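Local coordinates for protein aminotransferase (Streptomyces pactum, PDB 4ZM4) that belongs to the class-III aminotransferases, enzymes of the pyridoxal-5'-phosphate-dependent superfamily, and is modelled here with pyridoxal-5'-phosphate and P3B bound, at residues B[343-348]-B[433-438]; B[350-355]-B[441-446]; B[370-375]-B[415-420]. The protein carries 1 engineered substitution. All coordinates share one frame; numbering follows the deposited sequence.

Contact 1 of 3, residues B[343-348]-B[433-438]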
loop_
_atom_site.group_PDB
_atom_site.type_symbol
_atom_site.label_atom_id
_atom_site.label_comp_id
_atom_site.label_asym_id
_atom_site.label_seq_id
_atom_site.Cartn_x
_atom_site.Cartn_y
_atom_site.Cartn_z
ATOM N N GLN B 343 -23.124 22.676 -5.078
ATOM C CA GLN B 343 -23.606 24.033 -5.168
ATOM C C GLN B 343 -24.486 24.314 -3.975
ATOM O O GLN B 343 -24.389 25.380 -3.345
ATOM C CB GLN B 343 -24.386 24.258 -6.475
ATOM C CG GLN B 343 -24.780 25.714 -6.725
ATOM C CD GLN B 343 -23.601 26.580 -7.095
ATOM O OE1 GLN B 343 -23.150 27.413 -6.317
ATOM N NE2 GLN B 343 -23.090 26.388 -8.302
ATOM N N TYR B 344 -25.390 23.384 -3.677
ATOM C CA TYR B 344 -26.298 23.589 -2.562
ATOM C C TYR B 344 -25.533 23.695 -1.241
ATOM O O TYR B 344 -25.915 24.482 -0.373
ATOM C CB TYR B 344 -27.369 22.497 -2.507
ATOM C CG TYR B 344 -28.500 22.819 -1.535
ATOM C CD1 TYR B 344 -29.307 23.944 -1.722
ATOM C CD2 TYR B 344 -28.762 21.999 -0.447
ATOM C CE1 TYR B 344 -30.335 24.250 -0.845
ATOM C CE2 TYR B 344 -29.794 22.277 0.418
ATOM C CZ TYR B 344 -30.582 23.405 0.214
ATOM O OH TYR B 344 -31.617 23.682 1.081
ATOM N N MET B 345 -24.482 22.895 -1.066
ATOM C CA MET B 345 -23.702 22.972 0.176
ATOM C C MET B 345 -23.006 24.311 0.198
ATOM O O MET B 345 -23.039 24.999 1.207
ATOM C CB MET B 345 -22.684 21.833 0.309
ATOM C CG MET B 345 -21.827 21.924 1.584
ATOM S SD MET B 345 -22.730 21.543 3.122
ATOM C CE MET B 345 -22.636 19.752 3.074
ATOM N N GLU B 346 -22.378 24.675 -0.922
ATOM C CA GLU B 346 -21.706 25.957 -1.013
ATOM C C GLU B 346 -22.655 27.112 -0.673
ATOM O O GLU B 346 -22.327 27.926 0.189
ATOM C CB GLU B 346 -21.094 26.176 -2.394
ATOM C CG GLU B 346 -20.453 27.551 -2.550
ATOM C CD GLU B 346 -19.776 27.769 -3.888
ATOM O OE1 GLU B 346 -19.821 26.878 -4.782
ATOM O OE2 GLU B 346 -19.153 28.836 -4.033
ATOM N N ASP B 347 -23.830 27.175 -1.314
ATOM C CA ASP B 347 -24.771 28.284 -1.075
ATOM C C ASP B 347 -25.223 28.340 0.392
ATOM O O ASP B 347 -25.240 29.406 1.018
ATOM C CB ASP B 347 -26.003 28.208 -2.003
ATOM C CG ASP B 347 -25.647 28.333 -3.502
ATOM O OD1 ASP B 347 -24.568 28.882 -3.852
ATOM O OD2 ASP B 347 -26.459 27.872 -4.334
ATOM N N THR B 348 -25.545 27.178 0.944
ATOM C CA THR B 348 -26.015 27.059 2.330
ATOM C C THR B 348 -24.986 27.528 3.337
ATOM O O THR B 348 -25.291 28.319 4.223
ATOM C CB THR B 348 -26.352 25.598 2.644
ATOM O OG1 THR B 348 -27.362 25.152 1.735
ATOM C CG2 THR B 348 -26.866 25.468 4.056
ATOM N N ASP B 433 -29.239 20.681 4.953
ATOM C CA ASP B 433 -30.030 21.555 5.833
ATOM C C ASP B 433 -29.694 21.304 7.313
ATOM O O ASP B 433 -29.514 22.247 8.061
ATOM C CB ASP B 433 -31.553 21.440 5.560
ATOM C CG ASP B 433 -31.979 22.095 4.218
ATOM O OD1 ASP B 433 -31.200 22.868 3.614
ATOM O OD2 ASP B 433 -33.113 21.848 3.778
ATOM N N LYS B 434 -29.578 20.045 7.732
ATOM C CA LYS B 434 -29.094 19.752 9.096
ATOM C C LYS B 434 -27.693 20.289 9.326
ATOM O O LYS B 434 -27.380 20.771 10.407
ATOM C CB LYS B 434 -29.094 18.255 9.393
ATOM C CG LYS B 434 -30.473 17.647 9.539
ATOM C CD LYS B 434 -30.398 16.253 10.154
ATOM C CE LYS B 434 -31.763 15.570 10.126
ATOM N NZ LYS B 434 -31.737 14.265 10.848
ATOM N N VAL B 435 -26.830 20.183 8.324
ATOM C CA VAL B 435 -25.466 20.677 8.481
ATOM C C VAL B 435 -25.488 22.184 8.753
ATOM O O VAL B 435 -24.792 22.676 9.640
ATOM C CB VAL B 435 -24.599 20.341 7.261
ATOM C CG1 VAL B 435 -23.304 21.141 7.270
ATOM C CG2 VAL B 435 -24.327 18.833 7.219
ATOM N N ALA B 436 -26.320 22.890 7.989
ATOM C CA ALA B 436 -26.509 24.333 8.157
ATOM C C ALA B 436 -26.844 24.708 9.609
ATOM O O ALA B 436 -26.185 25.546 10.204
ATOM C CB ALA B 436 -27.617 24.812 7.228
ATOM N N GLY B 437 -27.877 24.068 10.146
ATOM C CA GLY B 437 -28.274 24.252 11.513
ATOM C C GLY B 437 -27.127 24.015 12.462
ATOM O O GLY B 437 -26.869 24.838 13.355
ATOM N N ALA B 438 -26.403 22.904 12.261
ATOM C CA ALA B 438 -25.281 22.554 13.136
ATOM C C ALA B 438 -24.168 23.609 13.062
ATOM O O ALA B 438 -23.568 23.924 14.073
ATOM C CB ALA B 438 -24.767 21.164 12.812
#
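In the C-terminal part of the aminotransferase fold, Tyr344, Met345 and Thr348 of helix 334-355 meet Asp433, Val435 and Ala436 of helix 429-444 in a nearly parallel helix pair. The segment axes run 10.2 Å apart at closest approach and cross at -23°. Tyr344 OH donates to Asp433 OD1 at 2.7 Å, OD1 accepting through its syn lone pair. The carboxylate oxygen lies at the edge of the ring, near its plane, while the two planes are turned 62° against each other. In Thr348, chi1 of -59° puts CG2 anti to the backbone N, and this branch reaches Ala436 CB, a close 3.3 Å methyl contact. The threonine OG1 sits over the centre of the Tyr344 ring and donates to Tyr344 O at 2.6 Å. That carbonyl also takes Thr348 N, the two donors arriving from opposite faces of its plane. On the buried side, Met345 SD packs on Val435 CG1 at 4.2 Å, and Ile432 of helix 429-444 touches Tyr344, Met345 and Thr348. The tyrosine is thus met over one ring face by the threonine hydroxyl and at its own hydroxyl by the carboxylate, a bond probably strengthened by the negative charge on Asp433.

Contact 2 of 3, residues B[350-355]-B[441-446]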
loop_
_atom_site.group_PDB
_atom_site.type_symbol
_atom_site.label_atom_id
_atom_site.label_comp_id
_atom_site.label_asym_id
_atom_site.label_seq_id
_atom_site.Cartn_x
_atom_site.Cartn_y
_atom_site.Cartn_z
ATOM N N ARG B 350 -22.296 29.466 2.747
ATOM C CA ARG B 350 -22.151 30.938 2.566
ATOM C C ARG B 350 -23.216 31.767 3.322
ATOM O O ARG B 350 -22.883 32.745 3.988
ATOM C CB ARG B 350 -22.183 31.333 1.078
ATOM C CG ARG B 350 -20.833 31.250 0.393
ATOM C CD ARG B 350 -20.803 31.894 -1.002
ATOM N NE ARG B 350 -19.791 31.241 -1.837
ATOM C CZ ARG B 350 -18.469 31.404 -1.718
ATOM N NH1 ARG B 350 -17.956 32.252 -0.828
ATOM N NH2 ARG B 350 -17.642 30.717 -2.500
ATOM N N GLU B 351 -24.483 31.367 3.225
ATOM C CA GLU B 351 -25.552 32.076 3.913
ATOM C C GLU B 351 -25.306 32.010 5.425
ATOM O O GLU B 351 -25.388 33.019 6.119
ATOM C CB GLU B 351 -26.919 31.486 3.537
ATOM C CG GLU B 351 -28.136 32.205 4.096
ATOM C CD GLU B 351 -29.444 31.413 3.917
ATOM O OE1 GLU B 351 -29.582 30.685 2.896
ATOM O OE2 GLU B 351 -30.339 31.504 4.807
ATOM N N VAL B 352 -25.012 30.824 5.942
ATOM C CA VAL B 352 -24.873 30.658 7.392
ATOM C C VAL B 352 -23.756 31.549 7.940
ATOM O O VAL B 352 -23.911 32.150 8.986
ATOM C CB VAL B 352 -24.668 29.178 7.775
ATOM C CG1 VAL B 352 -24.253 29.037 9.244
ATOM C CG2 VAL B 352 -25.946 28.395 7.515
ATOM N N PHE B 353 -22.636 31.625 7.234
ATOM C CA PHE B 353 -21.526 32.495 7.658
ATOM C C PHE B 353 -21.861 33.988 7.469
ATOM O O PHE B 353 -21.449 34.823 8.277
ATOM C CB PHE B 353 -20.218 32.122 6.928
ATOM C CG PHE B 353 -19.520 30.919 7.507
ATOM C CD1 PHE B 353 -19.941 29.632 7.210
ATOM C CD2 PHE B 353 -18.431 31.069 8.335
ATOM C CE1 PHE B 353 -19.298 28.522 7.736
ATOM C CE2 PHE B 353 -17.790 29.965 8.856
ATOM C CZ PHE B 353 -18.227 28.689 8.561
ATOM N N ALA B 354 -22.557 34.317 6.382
ATOM C CA ALA B 354 -22.951 35.701 6.102
ATOM C C ALA B 354 -23.888 36.204 7.187
ATOM O O ALA B 354 -23.681 37.279 7.741
ATOM C CB ALA B 354 -23.600 35.831 4.715
ATOM N N THR B 355 -24.923 35.429 7.475
ATOM C CA THR B 355 -25.895 35.778 8.512
ATOM C C THR B 355 -25.231 36.020 9.869
ATOM O O THR B 355 -25.644 36.891 10.629
ATOM C CB THR B 355 -26.966 34.673 8.628
ATOM O OG1 THR B 355 -27.626 34.518 7.364
ATOM C CG2 THR B 355 -28.002 35.015 9.681
ATOM N N ARG B 441 -25.365 26.914 14.874
ATOM C CA ARG B 441 -25.258 26.739 16.319
ATOM C C ARG B 441 -23.798 26.794 16.792
ATOM O O ARG B 441 -23.495 27.427 17.800
ATOM C CB ARG B 441 -25.945 25.431 16.745
ATOM C CG ARG B 441 -27.350 25.643 17.312
ATOM C CD ARG B 441 -28.387 24.585 16.948
ATOM N NE ARG B 441 -27.812 23.254 16.784
ATOM C CZ ARG B 441 -28.175 22.376 15.844
ATOM N NH1 ARG B 441 -29.133 22.665 14.960
ATOM N NH2 ARG B 441 -27.568 21.191 15.778
ATOM N N SER B 442 -22.888 26.197 16.028
ATOM C CA SER B 442 -21.481 26.192 16.391
ATOM C C SER B 442 -20.861 27.590 16.300
ATOM O O SER B 442 -20.014 27.958 17.121
ATOM C CB SER B 442 -20.706 25.200 15.511
ATOM O OG SER B 442 -21.320 23.920 15.554
ATOM N N LEU B 443 -21.255 28.372 15.303
ATOM C CA LEU B 443 -20.682 29.718 15.153
ATOM C C LEU B 443 -21.119 30.609 16.304
ATOM O O LEU B 443 -20.357 31.440 16.763
ATOM C CB LEU B 443 -21.055 30.363 13.804
ATOM C CG LEU B 443 -20.398 29.823 12.543
ATOM C CD1 LEU B 443 -21.125 30.349 11.315
ATOM C CD2 LEU B 443 -18.912 30.152 12.472
ATOM N N VAL B 444 -22.352 30.435 16.761
ATOM C CA VAL B 444 -22.880 31.256 17.852
ATOM C C VAL B 444 -22.077 30.997 19.136
ATOM O O VAL B 444 -21.897 31.913 19.943
ATOM C CB VAL B 444 -24.414 31.065 18.021
ATOM C CG1 VAL B 444 -24.948 31.857 19.205
ATOM C CG2 VAL B 444 -25.152 31.498 16.755
ATOM N N GLY B 445 -21.544 29.780 19.291
ATOM C CA GLY B 445 -20.673 29.440 20.427
ATOM C C GLY B 445 -19.211 29.879 20.296
ATOM O O GLY B 445 -18.397 29.651 21.191
ATOM N N LEU B 446 -18.867 30.484 19.167
ATOM C CA LEU B 446 -17.477 30.825 18.859
ATOM C C LEU B 446 -17.065 32.106 19.575
ATOM O O LEU B 446 -15.886 32.345 19.756
ATOM C CB LEU B 446 -17.298 30.967 17.341
ATOM C CG LEU B 446 -15.920 30.763 16.705
ATOM C CD1 LEU B 446 -15.372 29.369 16.950
ATOM C CD2 LEU B 446 -15.983 31.019 15.213
#
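Leu443, close to the C-terminal end of helix 429-444, packs on Val352 and Phe353 of helix 334-355, so that the helix pair of this C-terminal region is joined here by apolar contacts alone. The aromatic part is a CH-pi contact: Leu443 CD1 stands 4.0 Å from the centroid of the Phe353 ring and 7° off its normal, directly over the middle of one face. The two side chains cross at about a right angle. Aliphatic packing adds to this. The second leucine methyl, CD2, meets Phe353 CE2 at the ring rim at 3.8 Å, while CD1 also touches Val352 CG1 at 4.0 Å. Leu402 of helix 396-408 also touches both Phe353 and Leu443, bringing a third helix to the cluster. No hydrogen bond crosses between the two segments; within 350-355, Thr355 OG1 donates to Glu351 O at 3.0 Å from above the carbonyl plane, 45° out of it, alongside the regular helical bond from Thr355 N. After Val444 helix 429-444 gives way to a loop or turn, where Gly445 N makes weak bonds to Arg441 O and Ser442 O, and Leu446 N reaches Leu443 O at 3.0 Å.

Contact 3 of 3, residues B[370-375]-B[415-420]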
loop_
_atom_site.group_PDB
_atom_site.type_symbol
_atom_site.label_atom_id
_atom_site.label_comp_id
_atom_site.label_asym_id
_atom_site.label_seq_id
_atom_site.Cartn_x
_atom_site.Cartn_y
_atom_site.Cartn_z
ATOM N N SER B 370 -13.338 23.287 0.006
ATOM C CA SER B 370 -12.632 23.844 1.205
ATOM C C SER B 370 -13.469 24.974 1.821
ATOM O O SER B 370 -14.051 25.793 1.106
ATOM C CB SER B 370 -11.134 24.252 1.072
ATOM O OG SER B 370 -10.894 25.305 0.173
ATOM N N VAL B 371 -13.515 24.972 3.147
ATOM C CA VAL B 371 -14.237 25.957 3.946
ATOM C C VAL B 371 -13.334 26.409 5.085
ATOM O O VAL B 371 -13.028 25.632 5.977
ATOM C CB VAL B 371 -15.544 25.381 4.561
ATOM C CG1 VAL B 371 -16.214 26.408 5.469
ATOM C CG2 VAL B 371 -16.510 24.951 3.476
ATOM N N ALA B 372 -12.908 27.669 5.031
ATOM C CA ALA B 372 -11.963 28.214 5.960
ATOM C C ALA B 372 -12.467 29.536 6.523
ATOM O O ALA B 372 -12.832 30.436 5.792
ATOM C CB ALA B 372 -10.609 28.407 5.268
ATOM N N LEU B 373 -12.418 29.640 7.839
ATOM C CA LEU B 373 -12.789 30.813 8.575
ATOM C C LEU B 373 -11.626 31.796 8.503
ATOM O O LEU B 373 -10.480 31.433 8.775
ATOM C CB LEU B 373 -13.051 30.387 10.017
ATOM C CG LEU B 373 -13.785 31.224 11.037
ATOM C CD1 LEU B 373 -15.173 31.594 10.583
ATOM C CD2 LEU B 373 -13.894 30.406 12.305
ATOM N N LEU B 374 -11.909 33.042 8.122
ATOM C CA LEU B 374 -10.869 34.041 7.894
ATOM C C LEU B 374 -10.608 34.954 9.090
ATOM O O LEU B 374 -11.462 35.146 9.935
ATOM C CB LEU B 374 -11.236 34.890 6.672
ATOM C CG LEU B 374 -11.505 34.140 5.375
ATOM C CD1 LEU B 374 -11.742 35.105 4.235
ATOM C CD2 LEU B 374 -10.352 33.204 5.021
ATOM N N LYS B 375 -9.408 35.517 9.152
ATOM C CA LYS B 375 -9.061 36.525 10.174
ATOM C C LYS B 375 -9.904 37.780 9.977
ATOM O O LYS B 375 -10.268 38.126 8.856
ATOM C CB LYS B 375 -7.589 36.927 10.057
ATOM C CG LYS B 375 -6.606 35.827 10.390
ATOM C CD LYS B 375 -5.230 36.175 9.856
ATOM C CE LYS B 375 -4.176 35.215 10.372
ATOM N NZ LYS B 375 -2.901 35.427 9.631
ATOM N N PRO B 415 -10.163 19.394 11.476
ATOM C CA PRO B 415 -9.916 20.664 12.165
ATOM C C PRO B 415 -9.016 21.663 11.460
ATOM O O PRO B 415 -9.079 22.854 11.796
ATOM C CB PRO B 415 -9.251 20.260 13.485
ATOM C CG PRO B 415 -9.034 18.795 13.420
ATOM C CD PRO B 415 -9.884 18.230 12.333
ATOM N N ASN B 416 -8.175 21.194 10.548
ATOM C CA ASN B 416 -7.325 22.051 9.776
ATOM C C ASN B 416 -8.152 22.632 8.631
ATOM O O ASN B 416 -8.719 21.910 7.820
ATOM C CB ASN B 416 -6.124 21.269 9.248
ATOM C CG ASN B 416 -5.117 22.145 8.538
ATOM O OD1 ASN B 416 -5.429 23.246 8.065
ATOM N ND2 ASN B 416 -3.904 21.677 8.467
ATOM N N ALA B 417 -8.209 23.947 8.548
ATOM C CA ALA B 417 -9.043 24.594 7.547
ATOM C C ALA B 417 -8.664 24.241 6.097
ATOM O O ALA B 417 -9.503 24.295 5.204
ATOM C CB ALA B 417 -8.995 26.106 7.758
ATOM N N LEU B 418 -7.398 23.932 5.866
ATOM C CA LEU B 418 -6.899 23.602 4.534
ATOM C C LEU B 418 -7.227 22.178 4.086
ATOM O O LEU B 418 -7.021 21.841 2.928
ATOM C CB LEU B 418 -5.394 23.789 4.491
ATOM C CG LEU B 418 -4.884 25.201 4.818
ATOM C CD1 LEU B 418 -3.390 25.169 4.996
ATOM C CD2 LEU B 418 -5.257 26.183 3.739
ATOM N N GLU B 419 -7.756 21.343 4.969
ATOM C CA GLU B 419 -8.160 20.000 4.588
ATOM C C GLU B 419 -9.590 19.996 4.023
ATOM O O GLU B 419 -10.520 20.434 4.674
ATOM C CB GLU B 419 -8.070 19.065 5.779
ATOM C CG GLU B 419 -6.640 18.820 6.248
ATOM C CD GLU B 419 -5.833 18.010 5.268
ATOM O OE1 GLU B 419 -6.406 17.404 4.337
ATOM O OE2 GLU B 419 -4.598 17.993 5.404
ATOM N N PRO B 420 -9.766 19.476 2.807
ATOM C CA PRO B 420 -11.059 19.606 2.154
ATOM C C PRO B 420 -12.189 18.737 2.756
ATOM O O PRO B 420 -11.921 17.786 3.496
ATOM C CB PRO B 420 -10.749 19.190 0.713
ATOM C CG PRO B 420 -9.610 18.239 0.828
ATOM C CD PRO B 420 -8.795 18.715 1.990
HETATM O O HOH W 1 -11.769 22.941 4.496
#
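Ala372 of strand 368-373 and Ala417 of the loop before strand 421-422 touch methyl to methyl, CB to CB at 3.8 Å, in a buried contact with no direct hydrogen bond between the two segments. The polar link is made by a water. It accepts from Val371 N at 3.0 Å and is hydrogen-bonded to Ala417 O at 2.7 Å and to Glu419 O at 2.8 Å, although more acceptors surround it than it has protons, so these bonds may be shared. The water bridges the strand to the loop and satisfies Val371 N. Both loop carbonyls belong to a type I beta turn from Asn416 to Glu419, which probably orients them and is closed by Glu419 N to Asn416 O. The turn begins with an Asx turn: Leu418 N donates to Asn416 OD1 at 3.0 Å with an N-H...O angle of 161°, coming from above the amide carbonyl plane, 43° out of it. Further out, Glu419 touches the bound ligand P3B, and Ser370 OG bonds to Val226 N. Strand 360-365 pairs with the other edge of 368-373 through Asn363 and His361, whereas His399 of helix 396-408 contacts Ala417 and accepts from Leu373 N, and helix 387-393 packs on Leu418 and Leu374.

In the fold
Contacts 1 and 2 are successive sites along one helix pair, 334-355 with 429-444; their centres lie 11 Å apart and they meet where Val352 CG2 packs 3.9 Å from Ala436 O. Contact 3 belongs to the strand and loop that lie between these helices in the sequence. It touches contact 2 directly, Phe353 CE2 reaching Leu373 CD1 at 3.5 Å, and Leu446 also packs on Leu373. Contact 1 stays apart from contact 3, their nearest atoms being about 6 Å away. Of the three, contact 3 holds a ligand-pocket residue, Glu419, and its Ser370 side chain is about 12 Å from P3B.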